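Local coordinates for protein citrate synthase (Mycobacterium tuberculosis, PDB 4TVM) that catalyses the Krebs-cycle condensation of oxaloacetate with acetyl-CoA and water to give citrate and free CoA, at residues G108-H113 and L167-P172; R122-F127 and A176-K181; L196-L201 and E217-L222; L203-P208 and L376-R381. One frame throughout, in Å; residues are numbered along the deposited sequence.

Contact 1 of 4, residues G108-H113 and L167-P172; sequences GRIQRH and LLAKLP
Ala169 sets its CB methyl at the C-terminal end of helix 100-111, against Ile110 in its last turn and His113 just beyond it. A small side chain suits this place, because the backbones come close, Ile110 CA and Ala169 CA lying 5.1 Å apart. Ile110 uses both branches. Its CG2 lies anti to the backbone N and rests on Ala169, with CG2 to Ala169 CB 3.8 Å, while the other branch (CG1 anti to the carbonyl carbon, chi1 -68°) carries CD1 toward Leu168, 4.3 Å from Leu168 CB. The branched chain thus bridges two successive residues of the opposing helix. His113 lays its CB against Ala169 CB at 3.8 Å, and its ring folds back over its own helix end, where ND1 donates to Arg109 O at 2.9 Å. The donor comes nearly along the C=O direction of Arg109, but the oxygen lies 25° out of the imidazole plane and the bond is bent at the hydrogen. It ties the imidazole to the final turn, probably restraining its rotation. Lys170 passes its methylenes by the His113 carbonyl, then bends at the last torsion (chi4 92°), bringing NZ to 3.3 Å from His113 O and near the plane of the His113 ring, at its edge. A long, flexible chain suits this route, its ammonium end staying near that oxygen; Leu116 and Tyr148 also touch it. Leu168 also touches Leu392 of helix 383-403. This is a helix–helix packing, the C-terminal end of helix 100-111 resting on the middle of helix 159-182, within the largely helical citrate synthase fold.

Contact 2 of 4, residues R122-F127 and A176-K181; sequences RFFDGF and AYAYKK
Phe124 offers one face of its ring to Tyr177 of helix 159-182. Tyr177 CB sits over that face, 3.8 Å from the centroid of the Phe124 ring and 19° off its normal, a CH-pi contact. The Tyr177 ring turns its edge to the same ring in a T-shaped pair, with centroids 5.7 Å apart and planes at 74°. Through CE2 the Phe124 ring reaches the backbone N of Ala178, 3.7 Å away; the short side chain lets the aromatic approach the helix. The carbonyl of Phe124 faces Lys181, with O to NZ 3.6 Å. Next, Asp125 stands on the solvent side, its OD1 5.0 Å from Lys181 NZ, so any charge attraction is probably modest. At Phe127 the backbone O lies 3.6 Å from Lys181 CE. Lys181 arrives between these carbonyls with CG anti to the backbone N (chi1 -171°) and a bend at chi2; lysine suits a partly exposed place, its methylenes packing while its charged end lies by the carbonyls. Phe187 stacks on Tyr177, whose hydroxyl is hydrogen-bonded to Leu188 O. The 122-127 loop lies between helix 159-182 and helix 133-147, which receives Phe124 and Phe127, and Phe127 also meets Phe123 of the second subunit edge-to-face.

Contact 3 of 4, residues L196-L201 and E217-L222; sequences LVENFL and EVVRAL
Leu222 pushes its CD2 methyl among Val197, Phe200 and Leu201. The methyl lies in the plane of the Phe200 ring, 3.7 Å from Phe200 CD2, so it abuts the rim and not the face. Leu201 and Leu222 reach toward each other tip to tip, with Leu201 CG 4.0 Å from Leu222 CD2. Val197 closes the third side: its CG1, anti to the backbone N (chi1 172°), lies 3.9 Å from Leu222 CD2. One turn before Leu222, Val218 CG1 meets Leu201 CD1 at 4.0 Å; CD1 also bears on the CA of Val219, while Val219 CG1 lies near Glu198 CB. Beta-branched valines suit this face, being bulky close to the backbone. These residues form the interface of two successive helices in the largely helical core, joined by the 206-215 loop and crossing at 114°, the axes of these short segments 9.6 Å apart at closest. Around this shell, Leu386 and Leu389 of helix 383-403, with Pro172 and Ala176 of helix 159-182, press on Phe200. Ala214 packs on Glu198 and Val219 on the more exposed side, and Asp215 OD1 accepts the N-H of Glu217. Helix 216-229 runs on to His229 of the oxaloacetate pocket.

Contact 4 of 4, residues L203-P208 and L376-R381; sequences LTFGFP and LGFPTR
A Schellman motif ends helix 367-375 at Gly377, and the turn it makes receives Phe205 from the C-terminal end of helix 196-205. Glycine suits the turn, since its phi is positive (94°) and a CB there would crowd both the preceding carbonyl and the Phe205 ring. The turn presents two backbone oxygens to that ring. Gly377 O lies at the ring's edge, near its plane and 3.6 Å from Phe205 CE1, where the slightly positive ring hydrogens point; Leu376 O comes obliquely, 3.7 Å from Phe205 CZ. The same end of the ring also meets Phe378, through CZ and CE2: Phe205 CZ stands over one face of the Phe378 ring, toward its rim, and approaches Phe378 CE1 to 3.6 Å. The two planes are inclined at 50°, with centroids 5.0 Å apart. Phe378 swings its ring toward the helix because CG lies beside the backbone N, anti to the carbonyl carbon (chi1 -71°). Thr204 does double work. Its CG2 methyl covers the centre of one face of Phe205 and also lies 3.8 Å from Phe378 CE1, while its OG1 is hydrogen-bonded to Phe200 O one turn back. Threonine thus gives a methyl to the aromatics and keeps its hydroxyl satisfied within the helix. Around this cluster, helix 216-229 backs Leu376 and Phe378 through Leu222, and Tyr212 touches Phe205. On another flank, helix 159-182 sets Tyr179 against Thr204 and Pro379, so the 376-381 linker passes between these helices before helix 383-403 begins.

How the contacts relate
From the N terminus, contact 1 closes the loop from helix 100-111 to the middle of helix 159-182, and contact 2 brings the 122-127 loop to the end of the same long helix. Their segments alternate along the chain, so the two loops cross. Both close before contact 3 opens. Contact 3 makes a short closure between successive helices. Contact 4 starts inside it and closes far later at 376-381, crossing it; Leu201 and Leu222 reach Phe378, joining the two. Helix 196-205 packs on helix 159-182, linking contact 3 to contacts 1 and 2, while Lys180 of contact 2 is probably hydrogen-bonded to Gly206 O of contact 4.

Contact 1 of 4, residues G108-H113 and L167-P172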
loop_
_atom_site.group_PDB
_atom_site.type_symbol
_atom_site.label_atom_id
_atom_site.label_comp_id
_atom_site.label_asym_id
_atom_site.label_seq_id
_atom_site.Cartn_x
_atom_site.Cartn_y
_atom_site.Cartn_z
ATOM N N GLY A 108 12.077 5.617 27.466
ATOM C CA GLY A 108 13.435 6.152 27.318
ATOM C C GLY A 108 13.980 5.918 25.915
ATOM O O GLY A 108 14.527 6.823 25.312
ATOM N N ARG A 109 13.795 4.702 25.407
ATOM C CA ARG A 109 14.283 4.286 24.101
ATOM C C ARG A 109 13.694 5.153 22.986
ATOM O O ARG A 109 14.395 5.570 22.066
ATOM C CB ARG A 109 13.945 2.802 23.896
ATOM C CG ARG A 109 14.898 2.040 22.988
ATOM C CD ARG A 109 14.619 0.535 23.029
ATOM N NE ARG A 109 15.364 -0.132 24.106
ATOM C CZ ARG A 109 14.848 -0.878 25.087
ATOM N NH1 ARG A 109 13.533 -1.109 25.188
ATOM N NH2 ARG A 109 15.670 -1.402 25.994
ATOM N N ILE A 110 12.408 5.455 23.086
ATOM C CA ILE A 110 11.759 6.322 22.112
ATOM C C ILE A 110 12.263 7.752 22.264
ATOM O O ILE A 110 12.386 8.470 21.276
ATOM C CB ILE A 110 10.224 6.313 22.293
ATOM C CG1 ILE A 110 9.650 4.956 21.916
ATOM C CG2 ILE A 110 9.552 7.393 21.454
ATOM C CD1 ILE A 110 8.220 4.773 22.373
ATOM N N GLN A 111 12.532 8.189 23.490
ATOM C CA GLN A 111 12.823 9.609 23.707
ATOM C C GLN A 111 14.165 9.961 23.096
ATOM O O GLN A 111 14.404 11.100 22.714
ATOM C CB GLN A 111 12.794 9.966 25.204
ATOM C CG GLN A 111 12.267 11.357 25.509
ATOM C CD GLN A 111 10.867 11.608 24.952
ATOM O OE1 GLN A 111 10.635 12.576 24.230
ATOM N NE2 GLN A 111 9.930 10.732 25.285
ATOM N N ARG A 112 15.036 8.969 22.976
ATOM C CA ARG A 112 16.384 9.216 22.480
ATOM C C ARG A 112 16.505 8.998 20.954
ATOM O O ARG A 112 17.585 9.163 20.420
ATOM C CB ARG A 112 17.444 8.429 23.317
ATOM C CG ARG A 112 17.346 6.903 23.283
ATOM C CD ARG A 112 18.242 6.200 24.327
ATOM N NE ARG A 112 18.213 4.731 24.155
ATOM C CZ ARG A 112 18.807 4.053 23.159
ATOM N NH1 ARG A 112 19.503 4.694 22.237
ATOM N NH2 ARG A 112 18.714 2.719 23.078
ATOM N N HIS A 113 15.402 8.707 20.260
ATOM C CA HIS A 113 15.408 8.536 18.788
ATOM C C HIS A 113 14.494 9.483 18.004
ATOM O O HIS A 113 14.138 9.204 16.847
ATOM C CB HIS A 113 15.028 7.093 18.407
ATOM C CG HIS A 113 16.089 6.081 18.713
ATOM N ND1 HIS A 113 16.365 5.660 19.995
ATOM C CD2 HIS A 113 16.935 5.406 17.905
ATOM C CE1 HIS A 113 17.341 4.770 19.964
ATOM N NE2 HIS A 113 17.701 4.595 18.707
ATOM N N LEU A 167 10.367 4.387 14.266
ATOM C CA LEU A 167 9.073 4.850 13.733
ATOM C C LEU A 167 8.241 5.533 14.787
ATOM O O LEU A 167 7.653 6.572 14.533
ATOM C CB LEU A 167 8.271 3.681 13.158
ATOM C CG LEU A 167 8.493 3.406 11.668
ATOM C CD1 LEU A 167 8.142 1.974 11.313
ATOM C CD2 LEU A 167 7.648 4.363 10.854
ATOM N N LEU A 168 8.157 4.940 15.964
ATOM C CA LEU A 168 7.347 5.533 17.022
ATOM C C LEU A 168 7.917 6.877 17.450
ATOM O O LEU A 168 7.167 7.791 17.799
ATOM C CB LEU A 168 7.277 4.609 18.231
ATOM C CG LEU A 168 6.336 3.435 18.063
ATOM C CD1 LEU A 168 6.627 2.439 19.171
ATOM C CD2 LEU A 168 4.895 3.912 18.122
ATOM N N ALA A 169 9.243 6.992 17.432
ATOM C CA ALA A 169 9.904 8.260 17.820
ATOM C C ALA A 169 9.828 9.277 16.726
ATOM O O ALA A 169 9.448 10.405 16.971
ATOM C CB ALA A 169 11.361 8.049 18.178
ATOM N N LYS A 170 10.230 8.882 15.523
ATOM C CA LYS A 170 10.449 9.851 14.443
ATOM C C LYS A 170 9.221 10.283 13.654
ATOM O O LYS A 170 9.266 11.323 13.013
ATOM C CB LYS A 170 11.479 9.332 13.467
ATOM C CG LYS A 170 12.776 9.025 14.145
ATOM C CD LYS A 170 13.883 8.772 13.144
ATOM C CE LYS A 170 15.225 8.974 13.844
ATOM N NZ LYS A 170 15.695 7.684 14.378
ATOM N N LEU A 171 8.143 9.510 13.697
ATOM C CA LEU A 171 6.966 9.852 12.922
ATOM C C LEU A 171 6.219 11.065 13.413
ATOM O O LEU A 171 5.691 11.807 12.590
ATOM C CB LEU A 171 6.014 8.708 12.854
ATOM C CG LEU A 171 5.011 8.957 11.723
ATOM C CD1 LEU A 171 5.580 8.438 10.441
ATOM C CD2 LEU A 171 3.691 8.269 11.992
ATOM N N PRO A 172 6.160 11.288 14.751
ATOM C CA PRO A 172 5.619 12.590 15.128
ATOM C C PRO A 172 6.490 13.737 14.732
ATOM O O PRO A 172 5.980 14.776 14.360
ATOM C CB PRO A 172 5.590 12.501 16.634
ATOM C CG PRO A 172 5.241 11.086 16.865
ATOM C CD PRO A 172 6.208 10.416 15.944
#

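Contact 2 of 4, residues R122-F127 and A176-K181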
loop_
_atom_site.group_PDB
_atom_site.type_symbol
_atom_site.label_atom_id
_atom_site.label_comp_id
_atom_site.label_asym_id
_atom_site.label_seq_id
_atom_site.Cartn_x
_atom_site.Cartn_y
_atom_site.Cartn_z
ATOM N N ARG A 122 16.815 18.255 6.235
ATOM C CA ARG A 122 17.024 19.129 5.078
ATOM C C ARG A 122 16.157 18.768 3.866
ATOM O O ARG A 122 15.681 19.640 3.170
ATOM C CB ARG A 122 18.490 19.088 4.665
ATOM C CG ARG A 122 19.420 19.999 5.455
ATOM C CD ARG A 122 20.877 19.583 5.256
ATOM N NE ARG A 122 21.208 19.410 3.841
ATOM C CZ ARG A 122 22.402 19.029 3.381
ATOM N NH1 ARG A 122 23.410 18.774 4.216
ATOM N NH2 ARG A 122 22.594 18.913 2.068
ATOM N N PHE A 123 15.990 17.474 3.611
ATOM C CA PHE A 123 15.129 16.943 2.555
ATOM C C PHE A 123 13.724 17.537 2.508
ATOM O O PHE A 123 13.110 17.559 1.461
ATOM C CB PHE A 123 15.032 15.450 2.792
ATOM C CG PHE A 123 14.222 14.695 1.784
ATOM C CD1 PHE A 123 12.871 14.485 1.989
ATOM C CD2 PHE A 123 14.837 14.091 0.708
ATOM C CE1 PHE A 123 12.122 13.729 1.102
ATOM C CE2 PHE A 123 14.097 13.340 -0.197
ATOM C CZ PHE A 123 12.734 13.150 0.008
ATOM N N PHE A 124 13.222 18.047 3.636
ATOM C CA PHE A 124 11.996 18.852 3.617
ATOM C C PHE A 124 12.125 20.108 2.766
ATOM O O PHE A 124 11.116 20.679 2.318
ATOM C CB PHE A 124 11.555 19.220 5.041
ATOM C CG PHE A 124 10.860 18.078 5.792
ATOM C CD1 PHE A 124 11.598 17.133 6.504
ATOM C CD2 PHE A 124 9.484 17.970 5.787
ATOM C CE1 PHE A 124 10.979 16.109 7.197
ATOM C CE2 PHE A 124 8.849 16.966 6.485
ATOM C CZ PHE A 124 9.599 16.028 7.195
ATOM N N ASP A 125 13.362 20.522 2.516
ATOM C CA ASP A 125 13.618 21.735 1.759
ATOM C C ASP A 125 13.190 21.654 0.302
ATOM O O ASP A 125 12.875 22.677 -0.308
ATOM C CB ASP A 125 15.100 22.129 1.869
ATOM C CG ASP A 125 15.458 22.632 3.259
ATOM O OD1 ASP A 125 14.534 22.771 4.086
ATOM O OD2 ASP A 125 16.652 22.889 3.535
ATOM N N GLY A 126 13.160 20.439 -0.238
ATOM C CA GLY A 126 12.843 20.209 -1.640
ATOM C C GLY A 126 11.375 20.282 -1.984
ATOM O O GLY A 126 10.995 20.486 -3.153
ATOM N N PHE A 127 10.518 20.101 -0.995
ATOM C CA PHE A 127 9.089 20.239 -1.255
ATOM C C PHE A 127 8.723 21.703 -1.569
ATOM O O PHE A 127 9.453 22.637 -1.210
ATOM C CB PHE A 127 8.286 19.696 -0.070
ATOM C CG PHE A 127 8.414 18.210 0.091
ATOM C CD1 PHE A 127 7.845 17.344 -0.839
ATOM C CD2 PHE A 127 9.099 17.664 1.163
ATOM C CE1 PHE A 127 7.954 15.971 -0.678
ATOM C CE2 PHE A 127 9.225 16.282 1.312
ATOM C CZ PHE A 127 8.663 15.440 0.389
ATOM N N ALA A 176 5.150 16.811 12.450
ATOM C CA ALA A 176 5.292 18.188 12.893
ATOM C C ALA A 176 6.076 18.988 11.866
ATOM O O ALA A 176 5.753 20.152 11.652
ATOM C CB ALA A 176 5.992 18.262 14.240
ATOM N N TYR A 177 7.095 18.392 11.235
ATOM C CA TYR A 177 7.835 19.137 10.219
ATOM C C TYR A 177 7.030 19.388 8.963
ATOM O O TYR A 177 7.188 20.408 8.321
ATOM C CB TYR A 177 9.131 18.440 9.861
ATOM C CG TYR A 177 10.173 18.559 10.924
ATOM C CD1 TYR A 177 9.869 19.060 12.196
ATOM C CD2 TYR A 177 11.463 18.172 10.673
ATOM C CE1 TYR A 177 10.835 19.159 13.162
ATOM C CE2 TYR A 177 12.433 18.280 11.638
ATOM C CZ TYR A 177 12.108 18.772 12.874
ATOM O OH TYR A 177 13.084 18.854 13.815
ATOM N N ALA A 178 6.169 18.451 8.611
ATOM C CA ALA A 178 5.346 18.609 7.432
ATOM C C ALA A 178 4.362 19.744 7.658
ATOM O O ALA A 178 4.027 20.466 6.742
ATOM C CB ALA A 178 4.630 17.312 7.136
ATOM N N TYR A 179 3.882 19.888 8.888
ATOM C CA TYR A 179 3.045 21.040 9.253
ATOM C C TYR A 179 3.846 22.292 9.100
ATOM O O TYR A 179 3.422 23.217 8.444
ATOM C CB TYR A 179 2.543 20.960 10.710
ATOM C CG TYR A 179 1.826 22.191 11.112
ATOM C CD1 TYR A 179 0.573 22.471 10.609
ATOM C CD2 TYR A 179 2.415 23.126 11.981
ATOM C CE1 TYR A 179 -0.091 23.633 10.972
ATOM C CE2 TYR A 179 1.760 24.288 12.342
ATOM C CZ TYR A 179 0.512 24.536 11.827
ATOM O OH TYR A 179 -0.162 25.675 12.177
ATOM N N LYS A 180 5.026 22.333 9.683
ATOM C CA LYS A 180 5.790 23.581 9.618
ATOM C C LYS A 180 6.045 24.001 8.191
ATOM O O LYS A 180 6.035 25.199 7.875
ATOM C CB LYS A 180 7.101 23.463 10.379
ATOM C CG LYS A 180 6.894 23.387 11.892
ATOM C CD LYS A 180 6.124 24.606 12.364
ATOM C CE LYS A 180 6.314 24.877 13.853
ATOM N NZ LYS A 180 5.573 26.104 14.251
ATOM N N LYS A 181 6.261 23.000 7.343
ATOM C CA LYS A 181 6.451 23.211 5.929
ATOM C C LYS A 181 5.196 23.753 5.263
ATOM O O LYS A 181 5.279 24.579 4.374
ATOM C CB LYS A 181 6.863 21.908 5.265
ATOM C CG LYS A 181 7.309 22.068 3.805
ATOM C CD LYS A 181 8.561 22.921 3.703
ATOM C CE LYS A 181 8.780 23.415 2.289
ATOM N NZ LYS A 181 10.093 24.128 2.229
#

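Contact 3 of 4, residues L196-L201 and E217-L222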
loop_
_atom_site.group_PDB
_atom_site.type_symbol
_atom_site.label_atom_id
_atom_site.label_comp_id
_atom_site.label_asym_id
_atom_site.label_seq_id
_atom_site.Cartn_x
_atom_site.Cartn_y
_atom_site.Cartn_z
ATOM N N LEU A 196 6.485 12.668 24.683
ATOM C CA LEU A 196 6.485 12.551 23.253
ATOM C C LEU A 196 5.355 13.381 22.693
ATOM O O LEU A 196 5.559 14.140 21.758
ATOM C CB LEU A 196 6.299 11.100 22.821
ATOM C CG LEU A 196 6.051 10.876 21.316
ATOM C CD1 LEU A 196 7.362 10.779 20.517
ATOM C CD2 LEU A 196 5.217 9.621 21.056
ATOM N N VAL A 197 4.168 13.229 23.271
ATOM C CA VAL A 197 2.968 13.919 22.814
ATOM C C VAL A 197 3.105 15.407 23.071
ATOM O O VAL A 197 2.698 16.224 22.242
ATOM C CB VAL A 197 1.700 13.397 23.533
ATOM C CG1 VAL A 197 0.475 14.257 23.198
ATOM C CG2 VAL A 197 1.422 11.948 23.163
ATOM N N GLU A 198 3.663 15.775 24.213
ATOM C CA GLU A 198 3.809 17.194 24.542
ATOM C C GLU A 198 4.891 17.787 23.649
ATOM O O GLU A 198 4.800 18.920 23.190
ATOM C CB GLU A 198 4.145 17.376 26.044
ATOM C CG GLU A 198 4.247 18.821 26.515
ATOM C CD GLU A 198 4.466 18.948 28.019
ATOM O OE1 GLU A 198 4.678 17.899 28.696
ATOM O OE2 GLU A 198 4.421 20.110 28.512
ATOM N N ASN A 199 5.921 17.009 23.393
ATOM C CA ASN A 199 6.980 17.465 22.542
ATOM C C ASN A 199 6.489 17.549 21.087
ATOM O O ASN A 199 6.942 18.393 20.312
ATOM C CB ASN A 199 8.132 16.501 22.634
ATOM C CG ASN A 199 9.237 16.877 21.731
ATOM O OD1 ASN A 199 9.838 17.921 21.911
ATOM N ND2 ASN A 199 9.505 16.045 20.722
ATOM N N PHE A 200 5.574 16.661 20.709
ATOM C CA PHE A 200 4.994 16.735 19.382
ATOM C C PHE A 200 4.275 18.055 19.207
ATOM O O PHE A 200 4.364 18.682 18.158
ATOM C CB PHE A 200 4.048 15.568 19.105
ATOM C CG PHE A 200 3.114 15.829 17.955
ATOM C CD1 PHE A 200 3.601 15.929 16.649
ATOM C CD2 PHE A 200 1.754 16.006 18.168
ATOM C CE1 PHE A 200 2.751 16.197 15.596
ATOM C CE2 PHE A 200 0.903 16.264 17.112
ATOM C CZ PHE A 200 1.397 16.370 15.823
ATOM N N LEU A 201 3.562 18.479 20.241
ATOM C CA LEU A 201 2.798 19.724 20.189
ATOM C C LEU A 201 3.675 20.968 20.084
ATOM O O LEU A 201 3.281 21.964 19.487
ATOM C CB LEU A 201 1.885 19.827 21.406
ATOM C CG LEU A 201 0.509 19.153 21.297
ATOM C CD1 LEU A 201 -0.119 18.958 22.674
ATOM C CD2 LEU A 201 -0.411 20.012 20.445
ATOM N N GLU A 217 -4.459 20.535 29.509
ATOM C CA GLU A 217 -5.736 20.063 29.028
ATOM C C GLU A 217 -5.622 19.676 27.568
ATOM O O GLU A 217 -6.216 18.704 27.131
ATOM C CB GLU A 217 -6.819 21.115 29.237
ATOM C CG GLU A 217 -7.753 20.709 30.367
ATOM C CD GLU A 217 -8.262 21.867 31.208
ATOM O OE1 GLU A 217 -7.811 23.021 31.004
ATOM O OE2 GLU A 217 -9.123 21.603 32.085
ATOM N N VAL A 218 -4.817 20.421 26.836
ATOM C CA VAL A 218 -4.554 20.115 25.436
ATOM C C VAL A 218 -3.802 18.827 25.240
ATOM O O VAL A 218 -4.100 18.067 24.345
ATOM C CB VAL A 218 -3.702 21.190 24.791
ATOM C CG1 VAL A 218 -3.543 20.888 23.301
ATOM C CG2 VAL A 218 -4.374 22.530 24.951
ATOM N N VAL A 219 -2.817 18.606 26.088
ATOM C CA VAL A 219 -1.996 17.429 26.034
ATOM C C VAL A 219 -2.774 16.169 26.267
ATOM O O VAL A 219 -2.642 15.195 25.519
ATOM C CB VAL A 219 -0.952 17.519 27.140
ATOM C CG1 VAL A 219 -0.013 16.316 27.128
ATOM C CG2 VAL A 219 -0.214 18.845 27.006
ATOM N N ARG A 220 -3.561 16.188 27.340
ATOM C CA ARG A 220 -4.336 15.037 27.762
ATOM C C ARG A 220 -5.353 14.776 26.697
ATOM O O ARG A 220 -5.653 13.645 26.409
ATOM C CB ARG A 220 -5.005 15.316 29.095
ATOM C CG ARG A 220 -6.197 14.415 29.409
ATOM C CD ARG A 220 -6.221 13.996 30.871
ATOM N NE ARG A 220 -7.392 13.161 31.187
ATOM C CZ ARG A 220 -8.583 13.629 31.564
ATOM N NH1 ARG A 220 -8.802 14.938 31.689
ATOM N NH2 ARG A 220 -9.578 12.785 31.814
ATOM N N ALA A 221 -5.873 15.820 26.080
ATOM C CA ALA A 221 -6.853 15.611 25.044
ATOM C C ALA A 221 -6.238 14.917 23.828
ATOM O O ALA A 221 -6.832 14.015 23.269
ATOM C CB ALA A 221 -7.457 16.921 24.635
ATOM N N LEU A 222 -5.050 15.338 23.408
ATOM C CA LEU A 222 -4.419 14.702 22.264
ATOM C C LEU A 222 -3.975 13.286 22.588
ATOM O O LEU A 222 -4.178 12.366 21.797
ATOM C CB LEU A 222 -3.225 15.514 21.816
ATOM C CG LEU A 222 -2.743 15.110 20.435
ATOM C CD1 LEU A 222 -3.838 15.429 19.430
ATOM C CD2 LEU A 222 -1.427 15.809 20.122
#

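Contact 4 of 4, residues L203-P208 and L376-R381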
loop_
_atom_site.group_PDB
_atom_site.type_symbol
_atom_site.label_atom_id
_atom_site.label_comp_id
_atom_site.label_asym_id
_atom_site.label_seq_id
_atom_site.Cartn_x
_atom_site.Cartn_y
_atom_site.Cartn_z
ATOM N N LEU A 203 6.654 20.939 18.585
ATOM C CA LEU A 203 7.276 20.855 17.275
ATOM C C LEU A 203 6.304 21.405 16.265
ATOM O O LEU A 203 6.704 21.974 15.260
ATOM C CB LEU A 203 7.564 19.432 16.919
ATOM C CG LEU A 203 8.736 18.763 17.590
ATOM C CD1 LEU A 203 8.824 17.330 17.059
ATOM C CD2 LEU A 203 9.992 19.514 17.278
ATOM N N THR A 204 5.026 21.217 16.554
ATOM C CA THR A 204 3.941 21.610 15.676
ATOM C C THR A 204 3.619 23.070 15.825
ATOM O O THR A 204 3.398 23.767 14.837
ATOM C CB THR A 204 2.684 20.834 16.042
ATOM O OG1 THR A 204 3.025 19.455 16.189
ATOM C CG2 THR A 204 1.633 20.952 14.972
ATOM N N PHE A 205 3.600 23.537 17.062
ATOM C CA PHE A 205 3.095 24.863 17.359
ATOM C C PHE A 205 4.125 25.826 17.898
ATOM O O PHE A 205 3.874 27.002 17.953
ATOM C CB PHE A 205 1.934 24.727 18.360
ATOM C CG PHE A 205 0.737 24.037 17.776
ATOM C CD1 PHE A 205 0.119 24.559 16.631
ATOM C CD2 PHE A 205 0.250 22.877 18.328
ATOM C CE1 PHE A 205 -0.972 23.937 16.069
ATOM C CE2 PHE A 205 -0.847 22.253 17.766
ATOM C CZ PHE A 205 -1.455 22.779 16.635
ATOM N N GLY A 206 5.279 25.341 18.307
ATOM C CA GLY A 206 6.323 26.201 18.831
ATOM C C GLY A 206 6.928 27.118 17.777
ATOM O O GLY A 206 7.067 26.734 16.606
ATOM N N PHE A 207 7.261 28.344 18.199
ATOM C CA PHE A 207 8.119 29.228 17.436
ATOM C C PHE A 207 9.430 29.365 18.172
ATOM O O PHE A 207 9.502 29.087 19.355
ATOM C CB PHE A 207 7.488 30.591 17.310
ATOM C CG PHE A 207 6.105 30.564 16.754
ATOM C CD1 PHE A 207 5.901 30.519 15.372
ATOM C CD2 PHE A 207 4.997 30.579 17.600
ATOM C CE1 PHE A 207 4.614 30.482 14.844
ATOM C CE2 PHE A 207 3.706 30.543 17.074
ATOM C CZ PHE A 207 3.512 30.491 15.701
ATOM N N PRO A 208 10.481 29.829 17.489
ATOM C CA PRO A 208 11.681 30.241 18.221
ATOM C C PRO A 208 11.542 31.651 18.869
ATOM O O PRO A 208 12.395 32.051 19.660
ATOM C CB PRO A 208 12.760 30.231 17.136
ATOM C CG PRO A 208 12.079 29.693 15.893
ATOM C CD PRO A 208 10.645 30.061 16.056
ATOM N N LEU A 376 -8.010 22.354 18.912
ATOM C CA LEU A 376 -6.625 22.398 19.406
ATOM C C LEU A 376 -5.723 23.198 18.476
ATOM O O LEU A 376 -4.511 23.296 18.729
ATOM C CB LEU A 376 -6.049 20.983 19.595
ATOM C CG LEU A 376 -6.976 19.966 20.287
ATOM C CD1 LEU A 376 -6.396 18.559 20.308
ATOM C CD2 LEU A 376 -7.332 20.419 21.698
ATOM N N GLY A 377 -6.294 23.753 17.401
ATOM C CA GLY A 377 -5.520 24.555 16.445
ATOM C C GLY A 377 -4.970 23.807 15.230
ATOM O O GLY A 377 -4.165 24.360 14.453
ATOM N N PHE A 378 -5.394 22.554 15.042
ATOM C CA PHE A 378 -4.936 21.792 13.899
ATOM C C PHE A 378 -5.770 22.184 12.706
ATOM O O PHE A 378 -7.010 22.232 12.798
ATOM C CB PHE A 378 -5.020 20.293 14.161
ATOM C CG PHE A 378 -3.995 19.795 15.164
ATOM C CD1 PHE A 378 -2.651 19.764 14.836
ATOM C CD2 PHE A 378 -4.375 19.387 16.422
ATOM C CE1 PHE A 378 -1.715 19.337 15.742
ATOM C CE2 PHE A 378 -3.443 18.950 17.336
ATOM C CZ PHE A 378 -2.106 18.930 16.994
ATOM N N PRO A 379 -5.104 22.475 11.573
ATOM C CA PRO A 379 -5.801 22.790 10.370
ATOM C C PRO A 379 -6.242 21.500 9.685
ATOM O O PRO A 379 -5.644 20.437 9.914
ATOM C CB PRO A 379 -4.746 23.503 9.551
ATOM C CG PRO A 379 -3.439 22.901 9.977
ATOM C CD PRO A 379 -3.632 22.439 11.385
ATOM N N THR A 380 -7.270 21.598 8.836
ATOM C CA THR A 380 -7.972 20.433 8.371
ATOM C C THR A 380 -7.048 19.437 7.666
ATOM O O THR A 380 -7.264 18.230 7.746
ATOM C CB THR A 380 -9.160 20.840 7.467
ATOM O OG1 THR A 380 -10.045 21.703 8.203
ATOM C CG2 THR A 380 -9.937 19.612 7.009
ATOM N N ARG A 381 -6.011 19.936 7.000
ATOM C CA ARG A 381 -5.082 19.071 6.271
ATOM C C ARG A 381 -4.016 18.462 7.166
ATOM O O ARG A 381 -3.044 17.903 6.674
ATOM C CB ARG A 381 -4.422 19.831 5.122
ATOM C CG ARG A 381 -5.204 19.756 3.813
ATOM C CD ARG A 381 -4.972 20.974 2.941
ATOM N NE ARG A 381 -5.979 21.103 1.888
ATOM C CZ ARG A 381 -6.328 22.251 1.307
ATOM N NH1 ARG A 381 -5.769 23.407 1.666
ATOM N NH2 ARG A 381 -7.258 22.250 0.359
#